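Local structure of carbon monoxide oxidation system transcription regulator CooA-1 (2HKX) at residues Thr3-Thr8 with Met153-Lys158; Val57-Ala62 with Ala85-Met90; Leu142-Phe147 with Leu176-Thr181; Val159-Lys164 with Thr205-Asp210. The protein is a heme-containing, carbon monoxide-sensing transcription factor of the CRP family that probably binds DNA to regulate genes of carbon monoxide oxidation. The protein carries 2 engineered substitutions. All blocks are in the same frame, centred on the assembly; numbering follows the deposited sequence.

Contact 1 (Thr3-Thr8 with Met153-Lys158)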
loop_
_atom_site.group_PDB
_atom_site.type_symbol
_atom_site.label_atom_id
_atom_site.label_comp_id
_atom_site.label_asym_id
_atom_site.label_seq_id
_atom_site.Cartn_x
_atom_site.Cartn_y
_atom_site.Cartn_z
ATOM N N THR A 3 5.359 3.765 -5.219
ATOM C CA THR A 3 6.387 4.157 -4.247
ATOM C C THR A 3 5.767 4.980 -3.127
ATOM O O THR A 3 4.588 5.312 -3.160
ATOM C CB THR A 3 7.520 5.031 -4.847
ATOM O OG1 THR A 3 6.950 6.136 -5.548
ATOM C CG2 THR A 3 8.442 4.247 -5.764
ATOM N N GLN A 4 6.616 5.334 -2.168
ATOM C CA GLN A 4 6.273 6.207 -1.058
ATOM C C GLN A 4 6.026 7.649 -1.518
ATOM O O GLN A 4 5.420 8.438 -0.790
ATOM C CB GLN A 4 7.397 6.147 -0.008
ATOM C CG GLN A 4 7.290 4.932 0.935
ATOM C CD GLN A 4 8.575 4.613 1.650
ATOM O OE1 GLN A 4 9.551 4.177 1.034
ATOM N NE2 GLN A 4 8.585 4.807 2.956
ATOM N N MET A 5 6.482 7.980 -2.727
ATOM C CA MET A 5 6.346 9.334 -3.271
ATOM C C MET A 5 5.141 9.486 -4.208
ATOM O O MET A 5 4.686 10.609 -4.473
ATOM C CB MET A 5 7.650 9.791 -3.950
ATOM C CG MET A 5 7.874 9.256 -5.354
ATOM S SD MET A 5 8.292 10.590 -6.498
ATOM C CE MET A 5 7.532 10.010 -8.021
ATOM N N ARG A 6 4.631 8.357 -4.703
ATOM C CA ARG A 6 3.490 8.339 -5.619
ATOM C C ARG A 6 2.819 6.972 -5.627
ATOM O O ARG A 6 3.442 5.966 -5.972
ATOM C CB ARG A 6 3.912 8.739 -7.043
ATOM C CG ARG A 6 3.353 10.067 -7.513
ATOM C CD ARG A 6 1.841 9.941 -7.710
ATOM N NE ARG A 6 1.240 11.094 -8.369
ATOM C CZ ARG A 6 -0.027 11.144 -8.776
ATOM N NH1 ARG A 6 -0.830 10.100 -8.597
ATOM N NH2 ARG A 6 -0.492 12.240 -9.364
ATOM N N LEU A 7 1.541 6.953 -5.251
ATOM C CA LEU A 7 0.784 5.709 -5.065
ATOM C C LEU A 7 0.284 5.055 -6.355
ATOM O O LEU A 7 0.790 4.013 -6.781
ATOM C CB LEU A 7 -0.422 5.947 -4.140
ATOM C CG LEU A 7 -0.226 5.910 -2.627
ATOM C CD1 LEU A 7 -1.581 5.867 -1.941
ATOM C CD2 LEU A 7 0.620 4.717 -2.210
ATOM N N THR A 8 -0.732 5.667 -6.947
ATOM C CA THR A 8 -1.467 5.093 -8.067
ATOM C C THR A 8 -1.711 6.190 -9.090
ATOM O O THR A 8 -1.961 7.339 -8.718
ATOM C CB THR A 8 -2.851 4.516 -7.615
ATOM O OG1 THR A 8 -3.523 5.459 -6.771
ATOM C CG2 THR A 8 -2.700 3.204 -6.847
ATOM N N MET A 153 10.243 4.212 -13.275
ATOM C CA MET A 153 9.213 3.450 -14.007
ATOM C C MET A 153 7.834 4.093 -13.895
ATOM O O MET A 153 7.144 4.253 -14.888
ATOM C CB MET A 153 9.137 1.992 -13.542
ATOM C CG MET A 153 10.452 1.222 -13.599
ATOM S SD MET A 153 11.339 1.421 -15.168
ATOM C CE MET A 153 12.896 1.967 -14.494
ATOM N N ASP A 154 7.439 4.469 -12.687
ATOM C CA ASP A 154 6.170 5.159 -12.457
ATOM C C ASP A 154 6.097 6.529 -13.157
ATOM O O ASP A 154 5.138 6.788 -13.886
ATOM C CB ASP A 154 5.944 5.347 -10.952
ATOM C CG ASP A 154 5.773 4.024 -10.213
ATOM O OD1 ASP A 154 5.765 2.952 -10.851
ATOM O OD2 ASP A 154 5.650 4.062 -8.976
ATOM N N THR A 155 7.090 7.404 -12.933
ATOM C CA THR A 155 6.964 8.824 -13.335
ATOM C C THR A 155 8.138 9.418 -14.093
ATOM O O THR A 155 8.208 10.636 -14.277
ATOM C CB THR A 155 6.710 9.769 -12.130
ATOM O OG1 THR A 155 7.908 9.907 -11.345
ATOM C CG2 THR A 155 5.577 9.259 -11.245
ATOM N N GLY A 156 9.070 8.584 -14.524
ATOM C CA GLY A 156 10.202 9.097 -15.246
ATOM C C GLY A 156 9.773 9.608 -16.601
ATOM O O GLY A 156 8.925 8.990 -17.251
ATOM N N LEU A 157 10.351 10.739 -17.015
ATOM C CA LEU A 157 10.153 11.262 -18.370
ATOM C C LEU A 157 11.418 11.037 -19.165
ATOM O O LEU A 157 12.493 11.511 -18.782
ATOM C CB LEU A 157 9.788 12.755 -18.372
ATOM C CG LEU A 157 9.370 13.361 -19.717
ATOM C CD1 LEU A 157 7.925 13.028 -20.052
ATOM C CD2 LEU A 157 9.594 14.873 -19.734
ATOM N N LYS A 158 11.288 10.291 -20.263
ATOM C CA LYS A 158 12.413 10.095 -21.152
ATOM C C LYS A 158 12.737 11.404 -21.826
ATOM O O LYS A 158 11.847 12.047 -22.363
ATOM C CB LYS A 158 12.182 8.988 -22.187
ATOM C CG LYS A 158 13.081 7.790 -21.926
ATOM C CD LYS A 158 13.933 7.467 -23.144
ATOM C CE LYS A 158 15.438 7.373 -22.779
ATOM N NZ LYS A 158 16.244 8.673 -22.897
#
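Met5 and Thr155 meet end to end, the terminal methyl CE of Met5 lying 3.3 Å from Thr155 OG1 and 3.8 Å from Thr155 CG2. The methyl thus touches both branches of the threonine. Met5 arrives there by a winding path: its CG is wedged between the backbone N and the carbonyl carbon (chi1 80°), and later bends in the chain swing CE across to the end of helix 140-155. Thr155 faces the amino-terminal loop from the outset. Its CG2 also comes within 4.4 Å of Arg6 CG, near the start of a side chain that then turns away toward Glu74. Asp154, one residue earlier, directs its carboxylate at the backbone of the loop, with OD2 3.8 Å from Thr3 N and 4.2 Å from Arg6 O. That approach makes no hydrogen bond between the two segments. The loop has meanwhile closed on itself: Thr3 N donates to Arg6 O over 3.0 Å, and Thr3 OG1 accepts weak bonds from the backbone N of Met5 and of Arg6. On the helix side, OD1 of Asp154 is bonded to Gln150, OD2 has a weak bond to Ala2 N, and Thr155 OG1 is bonded to Ala151 O. Asp154 and Thr155 therefore find their polar partners outside the interface, and Met5 extends its packing to Leu167 and Leu169. The chemistry implies a modest join between the amino-terminal loop and the first helix of the Crp-like DNA-binding region, carried by van der Waals contact, with no hydrogen bond between the two segments.

Contact 2 (Val57-Ala62 with Ala85-Met90)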
loop_
_atom_site.group_PDB
_atom_site.type_symbol
_atom_site.label_atom_id
_atom_site.label_comp_id
_atom_site.label_asym_id
_atom_site.label_seq_id
_atom_site.Cartn_x
_atom_site.Cartn_y
_atom_site.Cartn_z
ATOM N N VAL A 57 -0.582 15.365 0.548
ATOM C CA VAL A 57 -0.422 15.045 1.969
ATOM C C VAL A 57 0.510 13.835 2.204
ATOM O O VAL A 57 0.686 12.978 1.341
ATOM C CB VAL A 57 -1.776 14.949 2.761
ATOM C CG1 VAL A 57 -2.784 15.999 2.277
ATOM C CG2 VAL A 57 -2.403 13.589 2.662
ATOM N N ARG A 58 1.054 13.803 3.415
ATOM C CA ARG A 58 2.123 12.934 3.830
ATOM C C ARG A 58 1.558 12.026 4.926
ATOM O O ARG A 58 0.974 12.504 5.884
ATOM C CB ARG A 58 3.201 13.857 4.389
ATOM C CG ARG A 58 4.505 13.244 4.600
ATOM C CD ARG A 58 5.346 14.149 5.492
ATOM N NE ARG A 58 6.267 13.265 6.155
ATOM C CZ ARG A 58 6.732 13.407 7.380
ATOM N NH1 ARG A 58 6.374 14.450 8.136
ATOM N NH2 ARG A 58 7.576 12.493 7.824
ATOM N N VAL A 59 1.719 10.713 4.781
ATOM C CA VAL A 59 1.230 9.777 5.787
ATOM C C VAL A 59 2.480 9.257 6.413
ATOM O O VAL A 59 3.395 8.825 5.714
ATOM C CB VAL A 59 0.399 8.624 5.155
ATOM C CG1 VAL A 59 -0.001 7.601 6.216
ATOM C CG2 VAL A 59 -0.817 9.197 4.393
ATOM N N TYR A 60 2.569 9.357 7.734
ATOM C CA TYR A 60 3.803 8.984 8.364
ATOM C C TYR A 60 3.604 8.454 9.753
ATOM O O TYR A 60 2.632 8.765 10.437
ATOM C CB TYR A 60 4.825 10.132 8.329
ATOM C CG TYR A 60 4.446 11.353 9.174
ATOM C CD1 TYR A 60 3.627 12.333 8.659
ATOM C CD2 TYR A 60 4.956 11.532 10.452
ATOM C CE1 TYR A 60 3.293 13.448 9.383
ATOM C CE2 TYR A 60 4.619 12.653 11.208
ATOM C CZ TYR A 60 3.768 13.605 10.659
ATOM O OH TYR A 60 3.403 14.753 11.342
ATOM N N LEU A 61 4.577 7.666 10.172
ATOM C CA LEU A 61 4.660 7.179 11.535
ATOM C C LEU A 61 5.590 8.120 12.297
ATOM O O LEU A 61 6.526 8.632 11.679
ATOM C CB LEU A 61 5.313 5.820 11.437
ATOM C CG LEU A 61 4.450 4.579 11.271
ATOM C CD1 LEU A 61 2.965 4.769 10.933
ATOM C CD2 LEU A 61 5.143 3.487 10.500
ATOM N N ALA A 62 5.362 8.315 13.618
ATOM C CA ALA A 62 6.230 9.112 14.485
ATOM C C ALA A 62 6.464 8.440 15.846
ATOM O O ALA A 62 5.592 7.763 16.397
ATOM C CB ALA A 62 5.665 10.511 14.706
ATOM N N ALA A 85 -1.158 6.396 11.943
ATOM C CA ALA A 85 -0.253 7.317 11.281
ATOM C C ALA A 85 -0.696 8.761 11.401
ATOM O O ALA A 85 -1.889 9.055 11.504
ATOM C CB ALA A 85 -0.112 6.947 9.852
ATOM N N PHE A 86 0.286 9.659 11.406
ATOM C CA PHE A 86 0.020 11.067 11.261
ATOM C C PHE A 86 -0.223 11.390 9.803
ATOM O O PHE A 86 0.241 10.679 8.922
ATOM C CB PHE A 86 1.176 11.889 11.808
ATOM C CG PHE A 86 1.269 11.862 13.301
ATOM C CD1 PHE A 86 1.864 10.785 13.959
ATOM C CD2 PHE A 86 0.734 12.903 14.053
ATOM C CE1 PHE A 86 1.935 10.757 15.344
ATOM C CE2 PHE A 86 0.800 12.882 15.456
ATOM C CZ PHE A 86 1.394 11.807 16.097
ATOM N N ILE A 87 -0.980 12.456 9.566
ATOM C CA ILE A 87 -1.314 12.908 8.207
ATOM C C ILE A 87 -1.156 14.425 8.195
ATOM O O ILE A 87 -1.847 15.127 8.916
ATOM C CB ILE A 87 -2.757 12.474 7.767
ATOM C CG1 ILE A 87 -2.939 10.956 7.945
ATOM C CG2 ILE A 87 -3.020 12.900 6.309
ATOM C CD1 ILE A 87 -4.312 10.424 7.717
ATOM N N GLN A 88 -0.216 14.905 7.381
ATOM C CA GLN A 88 0.178 16.293 7.362
ATOM C C GLN A 88 0.110 16.845 5.936
ATOM O O GLN A 88 0.461 16.160 4.956
ATOM C CB GLN A 88 1.614 16.436 7.934
ATOM C CG GLN A 88 2.279 17.812 7.794
ATOM C CD GLN A 88 3.647 17.922 8.472
ATOM O OE1 GLN A 88 3.840 18.754 9.371
ATOM N NE2 GLN A 88 4.611 17.127 8.019
ATOM N N ALA A 89 -0.335 18.093 5.841
ATOM C CA ALA A 89 -0.253 18.873 4.613
ATOM C C ALA A 89 1.203 19.178 4.290
ATOM O O ALA A 89 1.940 19.716 5.122
ATOM C CB ALA A 89 -1.062 20.179 4.753
ATOM N N MET A 90 1.604 18.834 3.073
ATOM C CA MET A 90 2.941 19.137 2.589
ATOM C C MET A 90 2.876 20.469 1.885
ATOM O O MET A 90 3.909 21.088 1.586
ATOM C CB MET A 90 3.407 18.069 1.608
ATOM C CG MET A 90 3.716 16.752 2.258
ATOM S SD MET A 90 4.332 15.573 1.053
ATOM C CE MET A 90 6.050 16.109 0.962
#
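Arg58 pairs with Gln88 and Tyr60 with Phe86, and the four backbone hydrogen bonds of these two pairs tie strand 56-63 to strand 86-89. Arg58 N to Gln88 O is 2.9 Å; Phe86 N to Tyr60 O is 2.7 Å. Weaker CA-H...O contacts fill the intervals, such as Ile87 CA to Arg58 O at 3.3 Å. Aromatic contacts follow on the face bearing Arg58, Tyr60, Phe86 and Gln88. Tyr60 CG lies between the backbone N and the carbonyl carbon (chi1 67°), which lays the ring toward Phe86. CB of Phe86 makes a CH-pi contact over one face of that ring, 3.5 Å from its centroid, while the two rings, 20° from parallel, are slid so far apart that they barely overlap. The opposite face of Tyr60 carries Arg58 NH1. Arg58 NH2 forms a salt bridge with Glu67 of strand 66-74 and a hydrogen bond to Thr69. Val57, Val59 and Ile87 pack on the other face, Val57 CG2 touching Ile87 CG2 at 3.8 Å; Ala85, just before the strand, meets Val59, CB to CG1 at 3.7 Å. Close to heme-binding Thr83 and Arg84, this is the antiparallel pairing at the centre of one sheet of the cyclic nucleotide-binding beta-roll, here adapted to heme.

Contact 3 (Leu142-Phe147 with Leu176-Thr181)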
loop_
_atom_site.group_PDB
_atom_site.type_symbol
_atom_site.label_atom_id
_atom_site.label_comp_id
_atom_site.label_asym_id
_atom_site.label_seq_id
_atom_site.Cartn_x
_atom_site.Cartn_y
_atom_site.Cartn_z
ATOM N N LEU A 142 20.983 0.207 -1.346
ATOM C CA LEU A 142 20.039 -0.631 -2.063
ATOM C C LEU A 142 18.615 -0.125 -1.992
ATOM O O LEU A 142 17.922 -0.194 -2.994
ATOM C CB LEU A 142 20.112 -2.086 -1.609
ATOM C CG LEU A 142 21.018 -3.013 -2.416
ATOM C CD1 LEU A 142 22.291 -2.362 -2.894
ATOM C CD2 LEU A 142 21.385 -4.219 -1.579
ATOM N N ARG A 143 18.169 0.406 -0.847
ATOM C CA ARG A 143 16.763 0.909 -0.762
ATOM C C ARG A 143 16.597 2.132 -1.625
ATOM O O ARG A 143 15.552 2.320 -2.226
ATOM C CB ARG A 143 16.274 1.185 0.679
ATOM C CG ARG A 143 16.430 -0.056 1.528
ATOM C CD ARG A 143 15.742 0.017 2.863
ATOM N NE ARG A 143 16.177 1.129 3.710
ATOM C CZ ARG A 143 16.961 0.999 4.763
ATOM N NH1 ARG A 143 17.457 -0.194 5.063
ATOM N NH2 ARG A 143 17.268 2.057 5.496
ATOM N N LEU A 144 17.641 2.950 -1.689
ATOM C CA LEU A 144 17.617 4.142 -2.540
ATOM C C LEU A 144 17.632 3.753 -3.997
ATOM O O LEU A 144 16.864 4.293 -4.770
ATOM C CB LEU A 144 18.793 5.086 -2.257
ATOM C CG LEU A 144 18.872 6.344 -3.134
ATOM C CD1 LEU A 144 17.575 7.220 -3.013
ATOM C CD2 LEU A 144 20.138 7.188 -2.874
ATOM N N ALA A 145 18.533 2.855 -4.374
ATOM C CA ALA A 145 18.591 2.382 -5.739
ATOM C C ALA A 145 17.208 1.844 -6.197
ATOM O O ALA A 145 16.739 2.215 -7.290
ATOM C CB ALA A 145 19.682 1.299 -5.889
ATOM N N GLU A 146 16.586 0.993 -5.368
ATOM C CA GLU A 146 15.210 0.464 -5.630
ATOM C C GLU A 146 14.128 1.563 -5.713
ATOM O O GLU A 146 13.194 1.495 -6.541
ATOM C CB GLU A 146 14.782 -0.622 -4.614
ATOM C CG GLU A 146 13.489 -1.344 -5.072
ATOM C CD GLU A 146 12.848 -2.318 -4.060
ATOM O OE1 GLU A 146 11.984 -3.123 -4.518
ATOM O OE2 GLU A 146 13.188 -2.278 -2.846
ATOM N N PHE A 147 14.267 2.572 -4.862
ATOM C CA PHE A 147 13.363 3.712 -4.870
ATOM C C PHE A 147 13.432 4.492 -6.208
ATOM O O PHE A 147 12.399 4.729 -6.879
ATOM C CB PHE A 147 13.671 4.614 -3.681
ATOM C CG PHE A 147 12.929 5.918 -3.715
ATOM C CD1 PHE A 147 11.576 5.977 -3.363
ATOM C CD2 PHE A 147 13.565 7.081 -4.108
ATOM C CE1 PHE A 147 10.891 7.203 -3.408
ATOM C CE2 PHE A 147 12.887 8.301 -4.157
ATOM C CZ PHE A 147 11.558 8.361 -3.813
ATOM N N LEU A 176 13.590 10.414 5.153
ATOM C CA LEU A 176 12.430 9.957 5.914
ATOM C C LEU A 176 11.667 8.779 5.297
ATOM O O LEU A 176 11.074 7.998 6.019
ATOM C CB LEU A 176 11.480 11.116 6.231
ATOM C CG LEU A 176 11.981 12.240 7.143
ATOM C CD1 LEU A 176 10.967 13.353 7.224
ATOM C CD2 LEU A 176 12.339 11.754 8.550
ATOM N N MET A 177 11.715 8.640 3.972
ATOM C CA MET A 177 11.061 7.531 3.269
ATOM C C MET A 177 11.879 6.210 3.312
ATOM O O MET A 177 11.312 5.088 3.311
ATOM C CB MET A 177 10.808 7.912 1.817
ATOM C CG MET A 177 9.677 8.885 1.629
ATOM S SD MET A 177 9.440 9.224 -0.118
ATOM C CE MET A 177 8.096 10.356 0.001
ATOM N N LEU A 178 13.197 6.381 3.386
ATOM C CA LEU A 178 14.161 5.278 3.416
ATOM C C LEU A 178 14.586 4.819 4.802
ATOM O O LEU A 178 15.161 3.745 4.955
ATOM C CB LEU A 178 15.416 5.658 2.611
ATOM C CG LEU A 178 15.176 6.074 1.146
ATOM C CD1 LEU A 178 16.496 6.311 0.450
ATOM C CD2 LEU A 178 14.276 5.078 0.344
ATOM N N GLY A 179 14.335 5.651 5.801
ATOM C CA GLY A 179 14.664 5.351 7.188
ATOM C C GLY A 179 16.115 5.613 7.520
ATOM O O GLY A 179 16.706 4.886 8.330
ATOM N N THR A 180 16.694 6.625 6.878
ATOM C CA THR A 180 18.078 7.017 7.118
ATOM C C THR A 180 18.164 8.491 7.429
ATOM O O THR A 180 17.148 9.139 7.609
ATOM C CB THR A 180 19.024 6.714 5.903
ATOM O OG1 THR A 180 18.425 7.125 4.663
ATOM C CG2 THR A 180 19.369 5.261 5.850
ATOM N N THR A 181 19.381 9.020 7.483
ATOM C CA THR A 181 19.573 10.456 7.645
ATOM C C THR A 181 19.774 11.133 6.293
ATOM O O THR A 181 20.094 10.487 5.304
ATOM C CB THR A 181 20.774 10.780 8.523
ATOM O OG1 THR A 181 21.956 10.376 7.843
ATOM C CG2 THR A 181 20.680 10.075 9.869
#
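Two nitrogens of one arginine converge on a single backbone oxygen: Arg143 NH2 donates to Leu178 O over 2.8 Å, and Arg143 NE adds a weak bond of 3.1 Å to the same Leu178 O. The fork is not flat, since the carbonyl oxygen sits 23° out of the guanidinium plane, near its edge. A bend at chi3 (-58°) turns the head of the arginine to meet the oxygen. Leu178 is the last helical residue of helix 171-178, so the positive charge is set at the carboxyl-terminal end of the helix, where it would be expected to interact favourably with the helix dipole. Gly179 follows with positive phi, and the side chain of Thr180 runs antiparallel to that of the arginine, its CG2 3.8 Å from Arg143 NH2. This is the turn of the Crp-like helix-turn-helix: helix 171-178, a short link, and then helix 182-194, whose N-cap is Thr181. Helix 140-155 backs the turn with its side chains, and its Glu146 OE1 makes a salt bridge with Arg84 of the second subunit, a heme-binding position. Next to the polar fork, the two methyls of Leu178 part company. CD1 comes within 3.7 Å of Leu144 CD1, where the leucines lie at a slant to one another, while CD2 lies 4.1 Å from Phe147 CB. Leu144 carries the packing on to Leu188, Leu189 and Phe192 of helix 182-194. One residue before Leu178, the extended Met177 brings SD to 4.1 Å from Phe147 CE1, a Met-aromatic contact in which the sulfur approaches the ring obliquely, 52° off its normal.

Contact 4 (Val159-Lys164 with Thr205-Asp210)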
loop_
_atom_site.group_PDB
_atom_site.type_symbol
_atom_site.label_atom_id
_atom_site.label_comp_id
_atom_site.label_asym_id
_atom_site.label_seq_id
_atom_site.Cartn_x
_atom_site.Cartn_y
_atom_site.Cartn_z
ATOM N N VAL A 159 14.005 11.794 -21.702
ATOM C CA VAL A 159 14.608 12.963 -22.323
ATOM C C VAL A 159 15.884 12.470 -23.059
ATOM O O VAL A 159 16.313 11.329 -22.834
ATOM C CB VAL A 159 14.950 14.076 -21.260
ATOM C CG1 VAL A 159 13.684 14.733 -20.721
ATOM C CG2 VAL A 159 15.809 13.532 -20.096
ATOM N N PRO A 160 16.493 13.303 -23.941
ATOM C CA PRO A 160 17.726 12.826 -24.599
ATOM C C PRO A 160 18.880 12.449 -23.658
ATOM O O PRO A 160 19.657 11.561 -23.990
ATOM C CB PRO A 160 18.140 13.999 -25.498
ATOM C CG PRO A 160 16.915 14.800 -25.683
ATOM C CD PRO A 160 16.124 14.654 -24.399
ATOM N N GLN A 161 18.979 13.111 -22.500
ATOM C CA GLN A 161 20.073 12.885 -21.544
ATOM C C GLN A 161 19.817 11.681 -20.598
ATOM O O GLN A 161 20.652 11.384 -19.729
ATOM C CB GLN A 161 20.344 14.155 -20.717
ATOM C CG GLN A 161 21.186 15.236 -21.418
ATOM C CD GLN A 161 22.114 16.007 -20.465
ATOM O OE1 GLN A 161 21.919 16.020 -19.251
ATOM N NE2 GLN A 161 23.133 16.649 -21.022
ATOM N N GLY A 162 18.676 11.005 -20.768
ATOM C CA GLY A 162 18.296 9.869 -19.921
ATOM C C GLY A 162 16.823 9.882 -19.526
ATOM O O GLY A 162 15.941 10.012 -20.373
ATOM N N ILE A 163 16.564 9.752 -18.232
ATOM C CA ILE A 163 15.213 9.796 -17.692
ATOM C C ILE A 163 15.161 10.906 -16.664
ATOM O O ILE A 163 15.955 10.930 -15.714
ATOM C CB ILE A 163 14.804 8.444 -17.019
ATOM C CG1 ILE A 163 14.720 7.319 -18.057
ATOM C CG2 ILE A 163 13.480 8.590 -16.222
ATOM C CD1 ILE A 163 14.966 5.928 -17.448
ATOM N N LYS A 164 14.226 11.826 -16.856
ATOM C CA LYS A 164 14.042 12.914 -15.920
ATOM C C LYS A 164 13.138 12.465 -14.778
ATOM O O LYS A 164 12.019 12.003 -15.002
ATOM C CB LYS A 164 13.431 14.127 -16.614
ATOM C CG LYS A 164 13.781 15.445 -15.945
ATOM C CD LYS A 164 12.527 16.262 -15.611
ATOM C CE LYS A 164 12.112 17.179 -16.750
ATOM N NZ LYS A 164 12.010 16.468 -18.053
ATOM N N THR A 205 14.777 17.593 -8.321
ATOM C CA THR A 205 14.810 16.698 -9.492
ATOM C C THR A 205 16.204 16.094 -9.813
ATOM O O THR A 205 17.240 16.690 -9.537
ATOM C CB THR A 205 14.069 17.277 -10.772
ATOM O OG1 THR A 205 15.003 17.594 -11.813
ATOM C CG2 THR A 205 13.186 18.478 -10.442
ATOM N N LEU A 206 16.177 14.883 -10.376
ATOM C CA LEU A 206 17.355 14.088 -10.748
ATOM C C LEU A 206 17.342 13.736 -12.228
ATOM O O LEU A 206 16.284 13.647 -12.847
ATOM C CB LEU A 206 17.355 12.768 -9.955
ATOM C CG LEU A 206 17.993 12.545 -8.579
ATOM C CD1 LEU A 206 18.456 13.791 -7.871
ATOM C CD2 LEU A 206 17.098 11.687 -7.660
ATOM N N LEU A 207 18.533 13.487 -12.762
ATOM C CA LEU A 207 18.727 12.978 -14.110
ATOM C C LEU A 207 19.329 11.586 -14.030
ATOM O O LEU A 207 20.481 11.428 -13.578
ATOM C CB LEU A 207 19.714 13.862 -14.885
ATOM C CG LEU A 207 19.678 13.921 -16.419
ATOM C CD1 LEU A 207 21.096 14.037 -16.984
ATOM C CD2 LEU A 207 18.920 12.771 -17.087
ATOM N N LEU A 208 18.567 10.597 -14.497
ATOM C CA LEU A 208 19.023 9.228 -14.542
ATOM C C LEU A 208 19.663 9.010 -15.891
ATOM O O LEU A 208 18.972 8.743 -16.877
ATOM C CB LEU A 208 17.852 8.230 -14.311
ATOM C CG LEU A 208 17.093 8.371 -12.985
ATOM C CD1 LEU A 208 16.013 7.258 -12.774
ATOM C CD2 LEU A 208 18.058 8.438 -11.777
ATOM N N LYS A 209 20.990 9.145 -15.929
ATOM C CA LYS A 209 21.784 8.997 -17.163
ATOM C C LYS A 209 21.917 7.537 -17.607
ATOM O O LYS A 209 22.155 7.263 -18.797
ATOM C CB LYS A 209 23.195 9.584 -16.982
ATOM C CG LYS A 209 23.227 11.051 -16.602
ATOM C CD LYS A 209 24.601 11.679 -16.842
ATOM C CE LYS A 209 25.609 11.323 -15.754
ATOM N NZ LYS A 209 26.725 12.320 -15.656
ATOM N N ASP A 210 21.805 6.611 -16.648
ATOM C CA ASP A 210 22.023 5.178 -16.914
ATOM C C ASP A 210 21.173 4.350 -15.961
ATOM O O ASP A 210 21.609 3.959 -14.873
ATOM C CB ASP A 210 23.526 4.812 -16.814
ATOM C CG ASP A 210 23.884 3.531 -17.575
ATOM O OD1 ASP A 210 25.005 3.467 -18.157
ATOM O OD2 ASP A 210 23.066 2.584 -17.604
#
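Ile163 and Leu208 form a hydrogen-bonded antiparallel pair in the small sheet of the winged helix-turn-helix domain, linking strand 162-166 to strand 205-208. Ile163 N donates to Leu208 O and Leu208 N to Ile163 O, both at 2.9 Å; the second is the straighter, with 168° at the hydrogen. Their side chains share one face, where Ile163 CB lies 4.1 Å from Leu208 CB. On the other face Leu207 packs against Gln161 and Val159. Its CG is anti to the backbone N (chi1 -155°), carrying the methyls toward Gln161, whose side chain lies roughly perpendicular to it. CD1 is closest to Gln161 OE1, at 3.1 Å; CD2 lies 3.5 Å from Gln161 O, with Val159 CG2 at 4.4 Å. Farther out, a type I turn from Val159 to Gly162 is closed by Gly162 N to Val159 O at 3.2 Å, and the return bond, Val159 N to Gly162 O, pairs the strand ends of the hairpin. Strand 198-200 flanks Leu207 through Glu199, which also takes Lys209 in a salt bridge, and Leu208 is backed by Ala152 of helix 140-155. Where turn and strand meet, glycine's lack of a side chain allows close approach, and Gly162 CA comes to 3.3 Å from Leu208 O in a CA-H...O contact.

The four contacts differ in burial and in chemistry. Contact 2 is the buried one, a strand pairing inside the effector domain; contact 4 repeats the antiparallel theme with fewer bonds in the DNA-binding region, about 30 Å away centre to centre, where it reaches exposed turn residues. Contacts 1 and 3 are partly buried and share helix 140-155: contact 1 uses its end and relies on van der Waals contact, whereas contact 3 adds charged hydrogen bonds to a helix end. They touch directly, with Gln4 NE2 probably bonded to Met177 O. Contact 1 also joins contact 4 through the neighbouring strands 157-159 and 162-166. Contact 2 meets contact 3 where Arg58 packs on Leu176, bridging the two family regions.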